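Local coordinates for capsid protein (Infectious hypodermal and hematopoietic necrosis virus, PDB 3N7X) that forms, as sixty copies with a beta-barrel core, the icosahedral capsid of a shrimp densovirus and binds calcium ions, at residues A[155-159]-A[196-200]; A[257-263]-A[323-329]. All blocks are in the same frame, centred on the assembly; numbering follows the deposited sequence.

Contact 1. Residues A[155-159]-A[196-200]; sequences TTGLH and QFGFM
Leu158 reaches across to the turn where helix 192-196 ends, its two methyls set against different groups. CD1 stands over the centre of the Phe197 ring, 4.3 Å above its plane, and lies 3.5 Å from Gln196 O; CD2 meets the side-chain amide at Gln196 NE2, 3.7 Å away. The Leu158 side chain crosses that of Gln196, which is bent at chi2 (-68°), at about a right angle; Gln196 OE1 is hydrogen-bonded to the backbone N of Cys302 in a neighbouring subunit. Leu158 CB lies over the rim of the His159 ring, whose NE2 comes 4.2 Å from Phe197 CZ. Thr155 and Thr156 face Gly198 instead. Thr155 holds OG1 between its backbone N and carbonyl carbon (chi1 57°), bringing OG1 to 3.3 Å from Gly198 CA, while its CG2 touches Phe199 CB. No direct hydrogen bond links the two segments, and waters do the work. One accepts from Thr156 OG1 and donates to Gln196 O; a second accepts from both Thr156 N and Gly198 N, each at 2.9 Å. Asp154 holds the loop through hydrogen bonds to Leu158 N and His159 N. The chemistry thus divides: a small apolar patch of leucine and phenylalanine beside a water-mediated seam, in which Gln196 O and Gly198 N are each met by a bound water and not by the loop directly.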
loop_
_atom_site.group_PDB
_atom_site.type_symbol
_atom_site.label_atom_id
_atom_site.label_comp_id
_atom_site.label_asym_id
_atom_site.label_seq_id
_atom_site.Cartn_x
_atom_site.Cartn_y
_atom_site.Cartn_z
ATOM N N THR A 155 20.974 90.407 -3.303
ATOM C CA THR A 155 19.948 89.554 -2.726
ATOM C C THR A 155 19.441 89.997 -1.364
ATOM O O THR A 155 18.337 89.623 -0.967
ATOM C CB THR A 155 20.444 88.100 -2.592
ATOM O OG1 THR A 155 21.639 88.071 -1.805
ATOM C CG2 THR A 155 20.726 87.507 -3.957
ATOM N N THR A 156 20.233 90.784 -0.643
ATOM C CA THR A 156 19.822 91.228 0.682
ATOM C C THR A 156 19.023 92.526 0.692
ATOM O O THR A 156 18.681 93.039 1.756
ATOM C CB THR A 156 21.031 91.375 1.624
ATOM O OG1 THR A 156 21.966 92.306 1.071
ATOM C CG2 THR A 156 21.714 90.031 1.813
ATOM N N GLY A 157 18.733 93.060 -0.492
ATOM C CA GLY A 157 17.939 94.275 -0.587
ATOM C C GLY A 157 18.618 95.591 -0.267
ATOM O O GLY A 157 18.049 96.436 0.426
ATOM N N LEU A 158 19.825 95.780 -0.785
ATOM C CA LEU A 158 20.567 97.007 -0.544
ATOM C C LEU A 158 20.018 98.199 -1.325
ATOM O O LEU A 158 19.786 99.265 -0.757
ATOM C CB LEU A 158 22.035 96.816 -0.931
ATOM C CG LEU A 158 22.852 95.742 -0.206
ATOM C CD1 LEU A 158 24.190 95.540 -0.916
ATOM C CD2 LEU A 158 23.068 96.155 1.238
ATOM N N HIS A 159 19.798 98.006 -2.623
ATOM C CA HIS A 159 19.355 99.089 -3.494
ATOM C C HIS A 159 18.034 98.908 -4.229
ATOM O O HIS A 159 17.602 97.788 -4.502
ATOM C CB HIS A 159 20.433 99.346 -4.544
ATOM C CG HIS A 159 21.825 99.360 -3.994
ATOM N ND1 HIS A 159 22.305 100.378 -3.197
ATOM C CD2 HIS A 159 22.844 98.477 -4.132
ATOM C CE1 HIS A 159 23.559 100.123 -2.870
ATOM N NE2 HIS A 159 23.909 98.975 -3.424
ATOM N N GLN A 196 29.217 93.909 1.230
ATOM C CA GLN A 196 27.785 94.178 1.135
ATOM C C GLN A 196 26.854 93.282 0.315
ATOM O O GLN A 196 25.787 92.897 0.797
ATOM C CB GLN A 196 27.601 95.627 0.678
ATOM C CG GLN A 196 28.249 96.640 1.610
ATOM C CD GLN A 196 27.559 96.711 2.961
ATOM O OE1 GLN A 196 28.204 96.644 4.010
ATOM N NE2 GLN A 196 26.239 96.858 2.941
ATOM N N PHE A 197 27.224 92.966 -0.919
ATOM C CA PHE A 197 26.362 92.141 -1.760
ATOM C C PHE A 197 26.153 90.716 -1.243
ATOM O O PHE A 197 27.109 89.994 -0.952
ATOM C CB PHE A 197 26.903 92.143 -3.187
ATOM C CG PHE A 197 26.650 93.433 -3.913
ATOM C CD1 PHE A 197 25.546 93.572 -4.749
ATOM C CD2 PHE A 197 27.476 94.535 -3.708
ATOM C CE1 PHE A 197 25.262 94.792 -5.371
ATOM C CE2 PHE A 197 27.203 95.760 -4.324
ATOM C CZ PHE A 197 26.094 95.890 -5.156
ATOM N N GLY A 198 24.886 90.325 -1.131
ATOM C CA GLY A 198 24.542 89.007 -0.624
ATOM C C GLY A 198 25.007 87.824 -1.450
ATOM O O GLY A 198 25.397 86.795 -0.902
ATOM N N PHE A 199 24.954 87.964 -2.770
ATOM C CA PHE A 199 25.375 86.902 -3.668
ATOM C C PHE A 199 26.692 87.251 -4.336
ATOM O O PHE A 199 26.892 88.373 -4.796
ATOM C CB PHE A 199 24.327 86.680 -4.752
ATOM C CG PHE A 199 24.767 85.735 -5.835
ATOM C CD1 PHE A 199 24.448 84.383 -5.773
ATOM C CD2 PHE A 199 25.500 86.200 -6.923
ATOM C CE1 PHE A 199 24.852 83.500 -6.788
ATOM C CE2 PHE A 199 25.910 85.331 -7.939
ATOM C CZ PHE A 199 25.585 83.979 -7.872
ATOM N N MET A 200 27.584 86.278 -4.415
ATOM C CA MET A 200 28.863 86.512 -5.048
ATOM C C MET A 200 29.473 85.224 -5.565
ATOM O O MET A 200 29.412 84.189 -4.904
ATOM C CB MET A 200 29.841 87.157 -4.063
ATOM C CG MET A 200 31.255 87.238 -4.615
ATOM S SD MET A 200 32.518 87.731 -3.422
ATOM C CE MET A 200 33.892 88.111 -4.519
HETATM O O HOH W 1 22.385 85.675 -0.673
HETATM O O HOH W 2 24.016 92.539 2.905
HETATM O O HOH W 3 22.690 92.131 -1.379
#

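Contact 2. Residues A[257-263]-A[323-329]; sequences HTNDWQQ and CYIMHTN
Thr328 and Asp260 both turn their first side-chain branch between backbone N and carbonyl carbon (chi1 61° for OG1 of Thr328, 56° for CG of Asp260), which brings the hydroxyl and the carboxylate between the two segments. Thr328 OG1 donates to Thr258 O at 2.7 Å, arriving nearly along the carbonyl axis. The backbone N of the same threonine gives a straight bond of 3.1 Å to Asp260 OD2, received on the anti lone pair. A water lies 2.8 Å from that oxygen and may donate to it, though it has more acceptors in reach than protons; it sits in the plane of the His327 ring at its edge, 2.8 Å from ND1. Met326 extends with CG anti to its backbone N (chi1 -176°), laying SD 3.6 Å from Asp260 CA; Trp261 N adds a weak bond to the sulfur. Further along, Gln263 is folded at chi2 and spends both ends of its amide. NE2 donates to Tyr324 O at 2.9 Å, the acceptor lying in the amide plane although the donor sits well above the carbonyl plane; OE1 accepts a hydrogen bond from a second water, which also donates to Trp261 O and accepts from Met326 N. At the other end, the His257 ring lies with one face toward Thr328 O. The terminal carboxylate of Asn329 is salt-bridged to Arg296 of a neighbouring subunit. Side chains and water thus replace regular strand pairing here, joining the C-terminal tail to the loop that leads into strand 264-268. Asp260, held by a backbone N-H and probably a water, would probably favour its charged form.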
loop_
_atom_site.group_PDB
_atom_site.type_symbol
_atom_site.label_atom_id
_atom_site.label_comp_id
_atom_site.label_asym_id
_atom_site.label_seq_id
_atom_site.Cartn_x
_atom_site.Cartn_y
_atom_site.Cartn_z
ATOM N N HIS A 257 3.678 87.224 -3.024
ATOM C CA HIS A 257 4.929 87.834 -3.461
ATOM C C HIS A 257 5.616 86.805 -4.349
ATOM O O HIS A 257 5.814 85.660 -3.940
ATOM C CB HIS A 257 5.839 88.129 -2.266
ATOM C CG HIS A 257 5.454 89.349 -1.492
ATOM N ND1 HIS A 257 5.697 90.627 -1.949
ATOM C CD2 HIS A 257 4.847 89.489 -0.290
ATOM C CE1 HIS A 257 5.260 91.502 -1.060
ATOM N NE2 HIS A 257 4.739 90.836 -0.043
ATOM N N THR A 258 5.973 87.200 -5.562
ATOM C CA THR A 258 6.643 86.281 -6.470
ATOM C C THR A 258 8.125 86.242 -6.111
ATOM O O THR A 258 8.597 87.064 -5.328
ATOM C CB THR A 258 6.510 86.758 -7.918
ATOM O OG1 THR A 258 7.175 88.018 -8.060
ATOM C CG2 THR A 258 5.044 86.929 -8.290
ATOM N N ASN A 259 8.858 85.286 -6.667
ATOM C CA ASN A 259 10.289 85.208 -6.403
ATOM C C ASN A 259 10.922 86.304 -7.233
ATOM O O ASN A 259 10.720 86.347 -8.450
ATOM C CB ASN A 259 10.854 83.860 -6.842
ATOM C CG ASN A 259 10.290 82.712 -6.040
ATOM O OD1 ASN A 259 10.360 82.710 -4.806
ATOM N ND2 ASN A 259 9.722 81.725 -6.731
ATOM N N ASP A 260 11.671 87.200 -6.596
ATOM C CA ASP A 260 12.278 88.270 -7.369
ATOM C C ASP A 260 13.423 87.756 -8.230
ATOM O O ASP A 260 13.995 86.695 -7.972
ATOM C CB ASP A 260 12.741 89.440 -6.475
ATOM C CG ASP A 260 13.689 89.016 -5.376
ATOM O OD1 ASP A 260 14.672 88.304 -5.667
ATOM O OD2 ASP A 260 13.454 89.418 -4.214
ATOM N N TRP A 261 13.717 88.511 -9.280
ATOM C CA TRP A 261 14.772 88.173 -10.213
ATOM C C TRP A 261 15.835 89.262 -10.130
ATOM O O TRP A 261 15.520 90.455 -10.125
ATOM C CB TRP A 261 14.203 88.095 -11.626
ATOM C CG TRP A 261 15.233 87.822 -12.651
ATOM C CD1 TRP A 261 15.671 86.600 -13.074
ATOM C CD2 TRP A 261 16.018 88.797 -13.343
ATOM N NE1 TRP A 261 16.686 86.754 -13.991
ATOM C CE2 TRP A 261 16.920 88.093 -14.174
ATOM C CE3 TRP A 261 16.050 90.199 -13.340
ATOM C CZ2 TRP A 261 17.846 88.745 -14.996
ATOM C CZ3 TRP A 261 16.972 90.849 -14.157
ATOM C CH2 TRP A 261 17.857 90.120 -14.975
ATOM N N GLN A 262 17.095 88.845 -10.074
ATOM C CA GLN A 262 18.212 89.776 -9.960
ATOM C C GLN A 262 19.102 89.837 -11.195
ATOM O O GLN A 262 19.422 88.802 -11.788
ATOM C CB GLN A 262 19.082 89.383 -8.763
ATOM C CG GLN A 262 18.333 89.343 -7.455
ATOM C CD GLN A 262 17.845 90.707 -7.048
ATOM O OE1 GLN A 262 16.805 90.837 -6.408
ATOM N NE2 GLN A 262 18.597 91.738 -7.413
ATOM N N GLN A 263 19.495 91.049 -11.586
ATOM C CA GLN A 263 20.404 91.208 -12.715
ATOM C C GLN A 263 21.784 91.110 -12.076
ATOM O O GLN A 263 21.904 91.162 -10.851
ATOM C CB GLN A 263 20.225 92.566 -13.420
ATOM C CG GLN A 263 20.361 93.800 -12.537
ATOM C CD GLN A 263 19.026 94.288 -11.991
ATOM O OE1 GLN A 263 18.391 93.623 -11.173
ATOM N NE2 GLN A 263 18.596 95.458 -12.449
ATOM N N CYS A 323 19.055 101.940 -13.472
ATOM C CA CYS A 323 19.095 100.531 -13.133
ATOM C C CYS A 323 18.098 100.282 -12.006
ATOM O O CYS A 323 18.247 100.822 -10.907
ATOM C CB CYS A 323 20.507 100.159 -12.686
ATOM S SG CYS A 323 20.662 98.544 -11.906
ATOM N N TYR A 324 17.075 99.480 -12.282
ATOM C CA TYR A 324 16.061 99.172 -11.277
ATOM C C TYR A 324 16.214 97.749 -10.767
ATOM O O TYR A 324 16.184 96.793 -11.544
ATOM C CB TYR A 324 14.664 99.356 -11.868
ATOM C CG TYR A 324 14.350 100.789 -12.212
ATOM C CD1 TYR A 324 13.817 101.655 -11.254
ATOM C CD2 TYR A 324 14.614 101.292 -13.487
ATOM C CE1 TYR A 324 13.557 102.990 -11.558
ATOM C CE2 TYR A 324 14.359 102.623 -13.803
ATOM C CZ TYR A 324 13.832 103.468 -12.833
ATOM O OH TYR A 324 13.606 104.790 -13.137
ATOM N N ILE A 325 16.371 97.609 -9.456
ATOM C CA ILE A 325 16.530 96.294 -8.856
ATOM C C ILE A 325 15.251 95.860 -8.151
ATOM O O ILE A 325 14.693 96.599 -7.343
ATOM C CB ILE A 325 17.683 96.299 -7.853
ATOM C CG1 ILE A 325 18.957 96.759 -8.558
ATOM C CG2 ILE A 325 17.870 94.910 -7.264
ATOM C CD1 ILE A 325 20.126 96.953 -7.636
ATOM N N MET A 326 14.794 94.652 -8.466
ATOM C CA MET A 326 13.576 94.109 -7.876
ATOM C C MET A 326 13.804 93.445 -6.515
ATOM O O MET A 326 14.778 92.720 -6.322
ATOM C CB MET A 326 12.963 93.086 -8.826
ATOM C CG MET A 326 11.631 92.534 -8.359
ATOM S SD MET A 326 11.143 91.061 -9.283
ATOM C CE MET A 326 10.616 91.773 -10.835
ATOM N N HIS A 327 12.903 93.701 -5.572
ATOM C CA HIS A 327 12.984 93.092 -4.247
ATOM C C HIS A 327 11.574 92.781 -3.772
ATOM O O HIS A 327 10.807 93.698 -3.478
ATOM C CB HIS A 327 13.647 94.029 -3.237
ATOM C CG HIS A 327 15.097 94.273 -3.498
ATOM N ND1 HIS A 327 16.018 93.252 -3.592
ATOM C CD2 HIS A 327 15.789 95.422 -3.685
ATOM C CE1 HIS A 327 17.214 93.761 -3.826
ATOM N NE2 HIS A 327 17.102 95.076 -3.887
ATOM N N THR A 328 11.226 91.499 -3.708
ATOM C CA THR A 328 9.894 91.110 -3.256
ATOM C C THR A 328 9.954 90.623 -1.815
ATOM O O THR A 328 8.930 90.301 -1.212
ATOM C CB THR A 328 9.301 89.988 -4.129
ATOM O OG1 THR A 328 10.144 88.831 -4.062
ATOM C CG2 THR A 328 9.181 90.447 -5.568
ATOM N N ASN A 329 11.164 90.570 -1.272
ATOM C CA ASN A 329 11.373 90.134 0.102
ATOM C C ASN A 329 12.843 90.301 0.472
ATOM O O ASN A 329 13.639 90.650 -0.428
ATOM C CB ASN A 329 10.963 88.669 0.266
ATOM C CG ASN A 329 10.897 88.236 1.727
ATOM O OD1 ASN A 329 10.082 88.745 2.505
ATOM N ND2 ASN A 329 11.756 87.298 2.105
ATOM O OXT ASN A 329 13.182 90.079 1.652
HETATM O O HOH W 4 15.641 90.594 -2.962
HETATM O O HOH W 5 15.866 93.111 -10.495
#

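In the fold
The two contacts lie side by side, their centres 11 Å apart, and border the same seven-stranded sheet. Residues 196-200 run into one outermost strand within this chain, 199-203, whereas residues 323-329 leave the other, 322-324. Contact 1 is mostly buried and small, relying on apolar touches and shared waters; contact 2 is larger and partly exposed, and adds direct hydrogen bonds from side chains. They meet where the His327 ring packs against the 155-159 loop, NE2 making weak bonds to His159 O and to Asp154, the residue that also holds that loop. Both also reach a second subunit, so the seams inside the chain continue into the capsid's subunit interface.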